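Local coordinates for protein ferredoxin-NADP reductase (Neisseria gonorrhoeae MIA_2011_03-10, PDB 5TR9) that binds FAD and, as a ferredoxin-NADP+ reductase, probably passes electrons between NADP(H) and ferredoxin through the flavin, at residues T223-F229 with L245-Y250; R39-F45 with A71-L77; L32-A36 with F93-Q97. One frame throughout, in Å; residues are numbered along the deposited sequence.

Contact 1: T223-F229 with L245-Y250; sequences TPESTRF and LLDMGY
L245, in the last turn of helix 235-247, lays its isobutyl group on F229 of strand 227-233; the pair belongs to a beta-alpha-beta unit, completed by strand 261-265, in the parallel sheet of the NAD-binding domain. CD2 of L245 stands over one face of the F229 ring, 4.0 Å from the centroid in a CH-pi contact, while CD1 meets F229 CG. G249 then ends the helix in a Schellman motif with positive phi, and its carbonyl O comes 3.6 Å from P224 CG. Y250 follows as the main wedge. Its CG lies anti to the carbonyl carbon (chi1 -61°), which sends the ring between P224 and F229. From one side F229 presents its CE2 edge in a T-shaped stack, centroids 5.0 Å apart and planes at 89°; on the opposite face lies P224 CG, 4.0 Å from the Y250 centroid and nearly on the ring normal. The start of the strand is pinned separately: T223 N donates to T227 OG1 (3.0 Å), and R228 NH1 bonds T227 O from above its carbonyl plane. V124 and L126 of strand 122-128 also pack on F229. On the proline-covered face of Y250, near its rim, Y250 CE1 comes 3.4 Å from P224 CA.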
loop_
_atom_site.group_PDB
_atom_site.type_symbol
_atom_site.label_atom_id
_atom_site.label_comp_id
_atom_site.label_asym_id
_atom_site.label_seq_id
_atom_site.Cartn_x
_atom_site.Cartn_y
_atom_site.Cartn_z
ATOM N N THR A 223 -2.626 -10.735 19.239
ATOM C CA THR A 223 -2.155 -10.339 20.559
ATOM C C THR A 223 -0.926 -9.464 20.393
ATOM O O THR A 223 -0.213 -9.570 19.388
ATOM C CB THR A 223 -1.778 -11.534 21.450
ATOM O OG1 THR A 223 -0.568 -12.137 20.972
ATOM C CG2 THR A 223 -2.884 -12.594 21.492
ATOM N N PRO A 224 -0.628 -8.609 21.374
ATOM C CA PRO A 224 0.622 -7.836 21.294
ATOM C C PRO A 224 1.858 -8.711 21.198
ATOM O O PRO A 224 2.841 -8.322 20.551
ATOM C CB PRO A 224 0.599 -7.009 22.589
ATOM C CG PRO A 224 -0.872 -6.823 22.856
ATOM C CD PRO A 224 -1.492 -8.152 22.481
ATOM N N GLU A 225 1.841 -9.894 21.805
ATOM C CA GLU A 225 3.016 -10.751 21.746
ATOM C C GLU A 225 3.248 -11.283 20.331
ATOM O O GLU A 225 4.396 -11.368 19.878
ATOM C CB GLU A 225 2.871 -11.899 22.746
ATOM C CG GLU A 225 4.196 -12.539 23.156
ATOM C CD GLU A 225 4.750 -13.492 22.112
ATOM O OE1 GLU A 225 3.945 -14.113 21.383
ATOM O OE2 GLU A 225 5.993 -13.619 22.019
ATOM N N SER A 226 2.174 -11.633 19.608
ATOM C CA SER A 226 2.310 -12.404 18.375
ATOM C C SER A 226 2.027 -11.627 17.093
ATOM O O SER A 226 2.407 -12.099 16.014
ATOM C CB SER A 226 1.375 -13.621 18.411
ATOM O OG SER A 226 0.030 -13.187 18.563
ATOM N N THR A 227 1.370 -10.476 17.169
ATOM C CA THR A 227 0.906 -9.772 15.978
ATOM C C THR A 227 1.753 -8.533 15.727
ATOM O O THR A 227 2.124 -7.820 16.669
ATOM C CB THR A 227 -0.572 -9.379 16.125
ATOM O OG1 THR A 227 -1.315 -10.531 16.532
ATOM C CG2 THR A 227 -1.160 -8.863 14.797
ATOM N N ARG A 228 2.042 -8.266 14.450
ATOM C CA ARG A 228 2.737 -7.042 14.065
ATOM C C ARG A 228 1.945 -6.372 12.951
ATOM O O ARG A 228 1.638 -7.013 11.943
ATOM C CB ARG A 228 4.181 -7.342 13.631
ATOM C CG ARG A 228 5.022 -8.019 14.730
ATOM C CD ARG A 228 5.246 -7.079 15.922
ATOM N NE ARG A 228 6.109 -7.653 16.966
ATOM C CZ ARG A 228 5.670 -8.346 18.012
ATOM N NH1 ARG A 228 4.376 -8.592 18.157
ATOM N NH2 ARG A 228 6.529 -8.804 18.917
ATOM N N PHE A 229 1.598 -5.103 13.150
ATOM C CA PHE A 229 0.704 -4.362 12.263
ATOM C C PHE A 229 1.463 -3.353 11.413
ATOM O O PHE A 229 2.373 -2.674 11.897
ATOM C CB PHE A 229 -0.354 -3.581 13.058
ATOM C CG PHE A 229 -1.405 -4.435 13.709
ATOM C CD1 PHE A 229 -2.514 -4.856 12.990
ATOM C CD2 PHE A 229 -1.302 -4.783 15.054
ATOM C CE1 PHE A 229 -3.512 -5.630 13.594
ATOM C CE2 PHE A 229 -2.292 -5.566 15.663
ATOM C CZ PHE A 229 -3.399 -5.983 14.931
ATOM N N LEU A 245 -5.547 0.545 18.238
ATOM C CA LEU A 245 -4.555 -0.463 18.611
ATOM C C LEU A 245 -3.867 -0.113 19.930
ATOM O O LEU A 245 -3.613 -0.998 20.756
ATOM C CB LEU A 245 -3.531 -0.634 17.480
ATOM C CG LEU A 245 -4.111 -1.273 16.211
ATOM C CD1 LEU A 245 -3.064 -1.257 15.103
ATOM C CD2 LEU A 245 -4.569 -2.699 16.514
ATOM N N LEU A 246 -3.573 1.173 20.164
ATOM C CA LEU A 246 -3.052 1.560 21.477
ATOM C C LEU A 246 -4.008 1.154 22.594
ATOM O O LEU A 246 -3.575 0.677 23.651
ATOM C CB LEU A 246 -2.792 3.068 21.540
ATOM C CG LEU A 246 -1.667 3.694 20.713
ATOM C CD1 LEU A 246 -1.380 5.113 21.203
ATOM C CD2 LEU A 246 -0.403 2.861 20.747
ATOM N N ASP A 247 -5.317 1.333 22.379
ATOM C CA ASP A 247 -6.298 0.956 23.394
ATOM C C ASP A 247 -6.304 -0.550 23.632
ATOM O O ASP A 247 -6.639 -1.001 24.736
ATOM C CB ASP A 247 -7.702 1.410 22.982
ATOM C CG ASP A 247 -7.896 2.916 23.079
ATOM O OD1 ASP A 247 -7.135 3.576 23.809
ATOM O OD2 ASP A 247 -8.833 3.434 22.429
ATOM N N MET A 248 -5.936 -1.327 22.616
ATOM C CA MET A 248 -5.880 -2.783 22.667
ATOM C C MET A 248 -4.542 -3.315 23.167
ATOM O O MET A 248 -4.358 -4.535 23.209
ATOM C CB MET A 248 -6.190 -3.370 21.280
ATOM C CG MET A 248 -7.641 -3.158 20.869
ATOM S SD MET A 248 -8.023 -3.448 19.129
ATOM C CE MET A 248 -7.749 -5.215 18.976
ATOM N N GLY A 249 -3.609 -2.444 23.542
ATOM C CA GLY A 249 -2.368 -2.875 24.157
ATOM C C GLY A 249 -1.155 -2.902 23.257
ATOM O O GLY A 249 -0.104 -3.408 23.681
ATOM N N TYR A 250 -1.263 -2.384 22.037
ATOM C CA TYR A 250 -0.161 -2.345 21.087
ATOM C C TYR A 250 0.591 -1.021 21.207
ATOM O O TYR A 250 0.108 -0.060 21.812
ATOM C CB TYR A 250 -0.685 -2.559 19.661
ATOM C CG TYR A 250 -1.372 -3.912 19.490
ATOM C CD1 TYR A 250 -0.647 -5.037 19.111
ATOM C CD2 TYR A 250 -2.732 -4.059 19.728
ATOM C CE1 TYR A 250 -1.262 -6.282 18.971
ATOM C CE2 TYR A 250 -3.356 -5.284 19.591
ATOM C CZ TYR A 250 -2.618 -6.395 19.212
ATOM O OH TYR A 250 -3.235 -7.619 19.087
#

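Contact 2: R39-F45 with A71-L77; sequences RPESYRF and AEYADTL
R39 reaches across to the 71-77 segment along a fully extended side chain. CB meets T76 CA and L77 CG; CG lies on L77 CG at 3.9 Å, the two side chains crossing at about a right angle; CD passes both L77 CG and the carbonyl of A74. With CG anti to the backbone N (chi1 -180°), the guanidinium ends up between two turns. R39 NE and NH2 grip Y43 O side-on, R39 NH2 to Y43 O being 2.9 Å, with that oxygen in the guanidinium plane. On the side of the turn A71-A74, R39 NH1 bonds E72 O at 2.8 Å, from above the carbonyl plane. NH1 also makes a weak bond to A74 O. The cation therefore ties the backbone carbonyls of two type I turns together. F45 CE1 lies over one face of the guanidinium and also touches L77 CD2 at 3.8 Å, while L77 CD1 packs on Y43 CD2. A water bridges the backbones, accepting from R39 N and donating to D75 O. E72 OE1 ligates a magnesium ion. This is a junction at the edge of the antiparallel sheet of the FAD-binding domain: the loop between strands 32-38 and 50-57 rests on the approach to strand 76-82, with L104 of strand 101-105 touching both Y43 and L77.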
loop_
_atom_site.group_PDB
_atom_site.type_symbol
_atom_site.label_atom_id
_atom_site.label_comp_id
_atom_site.label_asym_id
_atom_site.label_seq_id
_atom_site.Cartn_x
_atom_site.Cartn_y
_atom_site.Cartn_z
ATOM N N ARG A 39 12.765 1.987 -15.646
ATOM C CA ARG A 39 13.499 1.921 -14.386
ATOM C C ARG A 39 14.985 1.991 -14.683
ATOM O O ARG A 39 15.523 1.077 -15.338
ATOM C CB ARG A 39 13.177 0.634 -13.622
ATOM C CG ARG A 39 13.929 0.552 -12.308
ATOM C CD ARG A 39 13.644 -0.741 -11.580
ATOM N NE ARG A 39 14.342 -0.755 -10.300
ATOM C CZ ARG A 39 14.176 -1.703 -9.394
ATOM N NH1 ARG A 39 13.356 -2.705 -9.662
ATOM N NH2 ARG A 39 14.836 -1.654 -8.239
ATOM N N PRO A 40 15.690 3.027 -14.245
ATOM C CA PRO A 40 17.134 3.054 -14.471
ATOM C C PRO A 40 17.822 1.965 -13.671
ATOM O O PRO A 40 17.346 1.529 -12.616
ATOM C CB PRO A 40 17.556 4.456 -14.010
ATOM C CG PRO A 40 16.477 4.954 -13.171
ATOM C CD PRO A 40 15.208 4.235 -13.554
ATOM N N GLU A 41 18.948 1.509 -14.224
ATOM C CA GLU A 41 19.753 0.467 -13.609
ATOM C C GLU A 41 20.125 0.813 -12.177
ATOM O O GLU A 41 20.216 -0.076 -11.325
ATOM C CB GLU A 41 21.008 0.265 -14.461
ATOM C CG GLU A 41 21.711 -1.055 -14.312
ATOM C CD GLU A 41 22.892 -1.175 -15.265
ATOM O OE1 GLU A 41 23.984 -0.653 -14.944
ATOM O OE2 GLU A 41 22.722 -1.774 -16.347
ATOM N N SER A 42 20.323 2.096 -11.889
ATOM C CA SER A 42 20.790 2.545 -10.585
ATOM C C SER A 42 19.677 2.728 -9.560
ATOM O O SER A 42 19.981 3.032 -8.403
ATOM C CB SER A 42 21.548 3.865 -10.727
ATOM O OG SER A 42 20.680 4.887 -11.183
ATOM N N TYR A 43 18.406 2.568 -9.930
ATOM C CA TYR A 43 17.323 2.894 -8.997
ATOM C C TYR A 43 17.061 1.718 -8.065
ATOM O O TYR A 43 16.554 0.677 -8.496
ATOM C CB TYR A 43 16.045 3.267 -9.737
ATOM C CG TYR A 43 14.986 3.844 -8.819
ATOM C CD1 TYR A 43 15.036 5.178 -8.427
ATOM C CD2 TYR A 43 13.941 3.061 -8.347
ATOM C CE1 TYR A 43 14.078 5.717 -7.583
ATOM C CE2 TYR A 43 12.963 3.592 -7.492
ATOM C CZ TYR A 43 13.034 4.927 -7.127
ATOM O OH TYR A 43 12.077 5.465 -6.288
ATOM N N ARG A 44 17.362 1.901 -6.780
ATOM C CA ARG A 44 17.168 0.880 -5.757
ATOM C C ARG A 44 16.063 1.309 -4.804
ATOM O O ARG A 44 15.938 2.495 -4.476
ATOM C CB ARG A 44 18.453 0.660 -4.961
ATOM C CG ARG A 44 19.685 0.451 -5.818
ATOM C CD ARG A 44 19.672 -0.923 -6.450
ATOM N NE ARG A 44 19.440 -1.955 -5.446
ATOM C CZ ARG A 44 20.369 -2.410 -4.611
ATOM N NH1 ARG A 44 21.605 -1.925 -4.659
ATOM N NH2 ARG A 44 20.061 -3.350 -3.725
ATOM N N PHE A 45 15.271 0.344 -4.337
ATOM C CA PHE A 45 14.320 0.651 -3.281
ATOM C C PHE A 45 14.095 -0.603 -2.456
ATOM O O PHE A 45 14.456 -1.711 -2.864
ATOM C CB PHE A 45 12.995 1.207 -3.833
ATOM C CG PHE A 45 12.161 0.198 -4.570
ATOM C CD1 PHE A 45 12.413 -0.097 -5.915
ATOM C CD2 PHE A 45 11.104 -0.446 -3.919
ATOM C CE1 PHE A 45 11.628 -1.025 -6.592
ATOM C CE2 PHE A 45 10.318 -1.376 -4.584
ATOM C CZ PHE A 45 10.589 -1.672 -5.931
ATOM N N ALA A 71 7.568 -5.264 -7.954
ATOM C CA ALA A 71 8.552 -5.980 -7.160
ATOM C C ALA A 71 9.913 -5.300 -7.224
ATOM O O ALA A 71 10.298 -4.714 -8.240
ATOM C CB ALA A 71 8.687 -7.412 -7.668
ATOM N N GLU A 72 10.664 -5.434 -6.125
ATOM C CA GLU A 72 12.021 -4.902 -6.076
ATOM C C GLU A 72 12.880 -5.419 -7.233
ATOM O O GLU A 72 13.769 -4.704 -7.711
ATOM C CB GLU A 72 12.635 -5.262 -4.716
ATOM C CG GLU A 72 13.871 -4.481 -4.305
ATOM C CD GLU A 72 14.347 -4.854 -2.901
ATOM O OE1 GLU A 72 15.547 -5.166 -2.729
ATOM O OE2 GLU A 72 13.514 -4.850 -1.967
ATOM N N TYR A 73 12.640 -6.649 -7.678
ATOM C CA TYR A 73 13.424 -7.304 -8.710
ATOM C C TYR A 73 12.855 -7.104 -10.110
ATOM O O TYR A 73 13.443 -7.608 -11.073
ATOM C CB TYR A 73 13.529 -8.802 -8.397
ATOM C CG TYR A 73 12.219 -9.433 -7.999
ATOM C CD1 TYR A 73 11.300 -9.841 -8.964
ATOM C CD2 TYR A 73 11.885 -9.604 -6.656
ATOM C CE1 TYR A 73 10.095 -10.423 -8.602
ATOM C CE2 TYR A 73 10.685 -10.177 -6.284
ATOM C CZ TYR A 73 9.793 -10.586 -7.258
ATOM O OH TYR A 73 8.589 -11.143 -6.901
ATOM N N ALA A 74 11.741 -6.384 -10.252
ATOM C CA ALA A 74 11.166 -6.223 -11.585
ATOM C C ALA A 74 12.010 -5.263 -12.427
ATOM O O ALA A 74 12.838 -4.508 -11.922
ATOM C CB ALA A 74 9.726 -5.719 -11.503
ATOM N N ASP A 75 11.767 -5.279 -13.740
ATOM C CA ASP A 75 12.566 -4.514 -14.689
ATOM C C ASP A 75 11.901 -3.211 -15.106
ATOM O O ASP A 75 12.363 -2.567 -16.057
ATOM C CB ASP A 75 12.853 -5.355 -15.926
ATOM C CG ASP A 75 13.766 -6.517 -15.632
ATOM O OD1 ASP A 75 14.353 -6.539 -14.527
ATOM O OD2 ASP A 75 13.892 -7.401 -16.501
ATOM N N THR A 76 10.821 -2.832 -14.430
ATOM C CA THR A 76 10.098 -1.587 -14.610
ATOM C C THR A 76 9.626 -1.171 -13.228
ATOM O O THR A 76 9.741 -1.935 -12.267
ATOM C CB THR A 76 8.898 -1.756 -15.544
ATOM O OG1 THR A 76 8.087 -2.846 -15.072
ATOM C CG2 THR A 76 9.362 -2.048 -16.972
ATOM N N LEU A 77 9.088 0.043 -13.128
ATOM C CA LEU A 77 8.453 0.527 -11.907
ATOM C C LEU A 77 6.969 0.715 -12.173
ATOM O O LEU A 77 6.598 1.368 -13.147
ATOM C CB LEU A 77 9.068 1.850 -11.451
ATOM C CG LEU A 77 10.509 1.746 -10.955
ATOM C CD1 LEU A 77 11.182 3.124 -11.023
ATOM C CD2 LEU A 77 10.532 1.182 -9.531
HETATM O O HOH W 1 13.033 -0.166 -17.390
#

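Contact 3: L32-A36 with F93-Q97; sequences LITFA and FAKMQ
F35 carries the terminal methyl of M96 on one face of its ring and turns its edge to a face of F93, packing helix 88-95 against strand 32-38 of the antiparallel FAD-binding sheet. The two rings form an inclined edge-to-face pair, centroids 5.0 Å apart and planes at 54°, with F35 CZ 3.8 Å from F93 CZ. M96 CE sits almost over the centre of the F35 ring, 3.7 Å from its centroid, and SD stands farther out above the same face, a Met-aromatic contact. The extended M96 chain delivers that methyl end-on: beyond CG it runs straight (chi2 -171°, chi3 178°), crossing F35 at about a right angle. I33, two residues earlier on the strand, has its side chain directed to the same side as F35. Its CD1 reaches F93 CB at 4.1 Å and also M96 CE, so I33 and F35 each meet both F93, on the helix, and M96, in the turn that follows. All four are buried and the contact is wholly apolar. F55 of strand 50-57 packs on both F93 and M96, and the ring of Y66 meets that of F93. The closest approach across the interface is from M96 CE to F35 CG, 3.6 Å.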
loop_
_atom_site.group_PDB
_atom_site.type_symbol
_atom_site.label_atom_id
_atom_site.label_comp_id
_atom_site.label_asym_id
_atom_site.label_seq_id
_atom_site.Cartn_x
_atom_site.Cartn_y
_atom_site.Cartn_z
ATOM N N LEU A 32 -9.311 4.841 -11.434
ATOM C CA LEU A 32 -8.240 4.079 -10.799
ATOM C C LEU A 32 -7.328 3.528 -11.884
ATOM O O LEU A 32 -7.769 2.727 -12.718
ATOM C CB LEU A 32 -8.803 2.943 -9.933
ATOM C CG LEU A 32 -9.686 3.416 -8.763
ATOM C CD1 LEU A 32 -10.280 2.227 -8.020
ATOM C CD2 LEU A 32 -8.912 4.312 -7.809
ATOM N N ILE A 33 -6.062 3.951 -11.873
ATOM C CA ILE A 33 -5.110 3.492 -12.882
ATOM C C ILE A 33 -3.927 2.816 -12.213
ATOM O O ILE A 33 -3.531 3.155 -11.092
ATOM C CB ILE A 33 -4.609 4.644 -13.790
ATOM C CG1 ILE A 33 -3.862 5.695 -12.961
ATOM C CG2 ILE A 33 -5.773 5.277 -14.534
ATOM C CD1 ILE A 33 -3.111 6.734 -13.812
ATOM N N THR A 34 -3.346 1.852 -12.925
ATOM C CA THR A 34 -1.955 1.493 -12.694
ATOM C C THR A 34 -1.168 1.897 -13.930
ATOM O O THR A 34 -1.724 2.009 -15.031
ATOM C CB THR A 34 -1.761 -0.003 -12.381
ATOM O OG1 THR A 34 -2.355 -0.824 -13.398
ATOM C CG2 THR A 34 -2.389 -0.342 -11.028
ATOM N N PHE A 35 0.114 2.180 -13.735
ATOM C CA PHE A 35 0.959 2.528 -14.866
ATOM C C PHE A 35 2.387 2.124 -14.556
ATOM O O PHE A 35 2.772 1.992 -13.392
ATOM C CB PHE A 35 0.872 4.027 -15.231
ATOM C CG PHE A 35 1.328 4.975 -14.139
ATOM C CD1 PHE A 35 0.447 5.397 -13.146
ATOM C CD2 PHE A 35 2.621 5.504 -14.150
ATOM C CE1 PHE A 35 0.850 6.295 -12.156
ATOM C CE2 PHE A 35 3.035 6.409 -13.163
ATOM C CZ PHE A 35 2.147 6.807 -12.161
ATOM N N ALA A 36 3.156 1.884 -15.614
ATOM C CA ALA A 36 4.550 1.494 -15.486
ATOM C C ALA A 36 5.426 2.534 -16.163
ATOM O O ALA A 36 5.038 3.129 -17.180
ATOM C CB ALA A 36 4.806 0.127 -16.120
ATOM N N PHE A 93 -1.915 12.848 -15.101
ATOM C CA PHE A 93 -2.014 11.399 -15.249
ATOM C C PHE A 93 -3.117 11.026 -16.231
ATOM O O PHE A 93 -2.987 10.058 -16.989
ATOM C CB PHE A 93 -2.293 10.741 -13.891
ATOM C CG PHE A 93 -1.099 10.619 -12.982
ATOM C CD1 PHE A 93 0.190 10.870 -13.421
ATOM C CD2 PHE A 93 -1.284 10.194 -11.672
ATOM C CE1 PHE A 93 1.272 10.711 -12.558
ATOM C CE2 PHE A 93 -0.212 10.045 -10.808
ATOM C CZ PHE A 93 1.062 10.297 -11.246
ATOM N N ALA A 94 -4.214 11.794 -16.240
ATOM C CA ALA A 94 -5.350 11.458 -17.094
ATOM C C ALA A 94 -5.033 11.634 -18.573
ATOM O O ALA A 94 -5.698 11.022 -19.415
ATOM C CB ALA A 94 -6.554 12.322 -16.712
ATOM N N LYS A 95 -4.037 12.458 -18.901
ATOM C CA LYS A 95 -3.665 12.754 -20.280
ATOM C C LYS A 95 -2.408 12.033 -20.744
ATOM O O LYS A 95 -2.138 12.023 -21.951
ATOM C CB LYS A 95 -3.451 14.260 -20.459
ATOM N N MET A 96 -1.636 11.438 -19.836
ATOM C CA MET A 96 -0.340 10.897 -20.231
ATOM C C MET A 96 -0.503 9.585 -20.995
ATOM O O MET A 96 -1.499 8.866 -20.860
ATOM C CB MET A 96 0.554 10.682 -19.009
ATOM C CG MET A 96 0.160 9.510 -18.136
ATOM S SD MET A 96 1.120 9.519 -16.612
ATOM C CE MET A 96 0.413 8.102 -15.777
ATOM N N GLN A 97 0.495 9.278 -21.817
ATOM C CA GLN A 97 0.463 8.027 -22.564
ATOM C C GLN A 97 1.880 7.570 -22.869
ATOM O O GLN A 97 2.850 8.309 -22.689
ATOM C CB GLN A 97 -0.325 8.176 -23.855
ATOM C CG GLN A 97 0.363 9.041 -24.877
ATOM C CD GLN A 97 -0.585 9.389 -25.995
ATOM O OE1 GLN A 97 -0.895 8.548 -26.840
ATOM N NE2 GLN A 97 -1.079 10.617 -25.990
#

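Contacts 2 and 3 share the FAD-binding domain, their centres 19 Å apart, and meet where L77 O lies 3.7 Å from A36 CB, on the neighbouring strands 76-82 and 32-38. Along the chain, contact 2 is nested inside the loop closed by contact 3. The FAD cofactor is nearer to contact 3: the F93 side chain comes within about 5 Å of FAD, against about 11 Å for that of Y43. Contact 1 belongs to the NAD-binding domain, on the opposite side of the chain's centre, its own centre 34 Å from that of contact 2 and 38 Å from that of contact 3. Between nearest atoms, the gaps from contact 1 are about 18 Å and about 23 Å respectively.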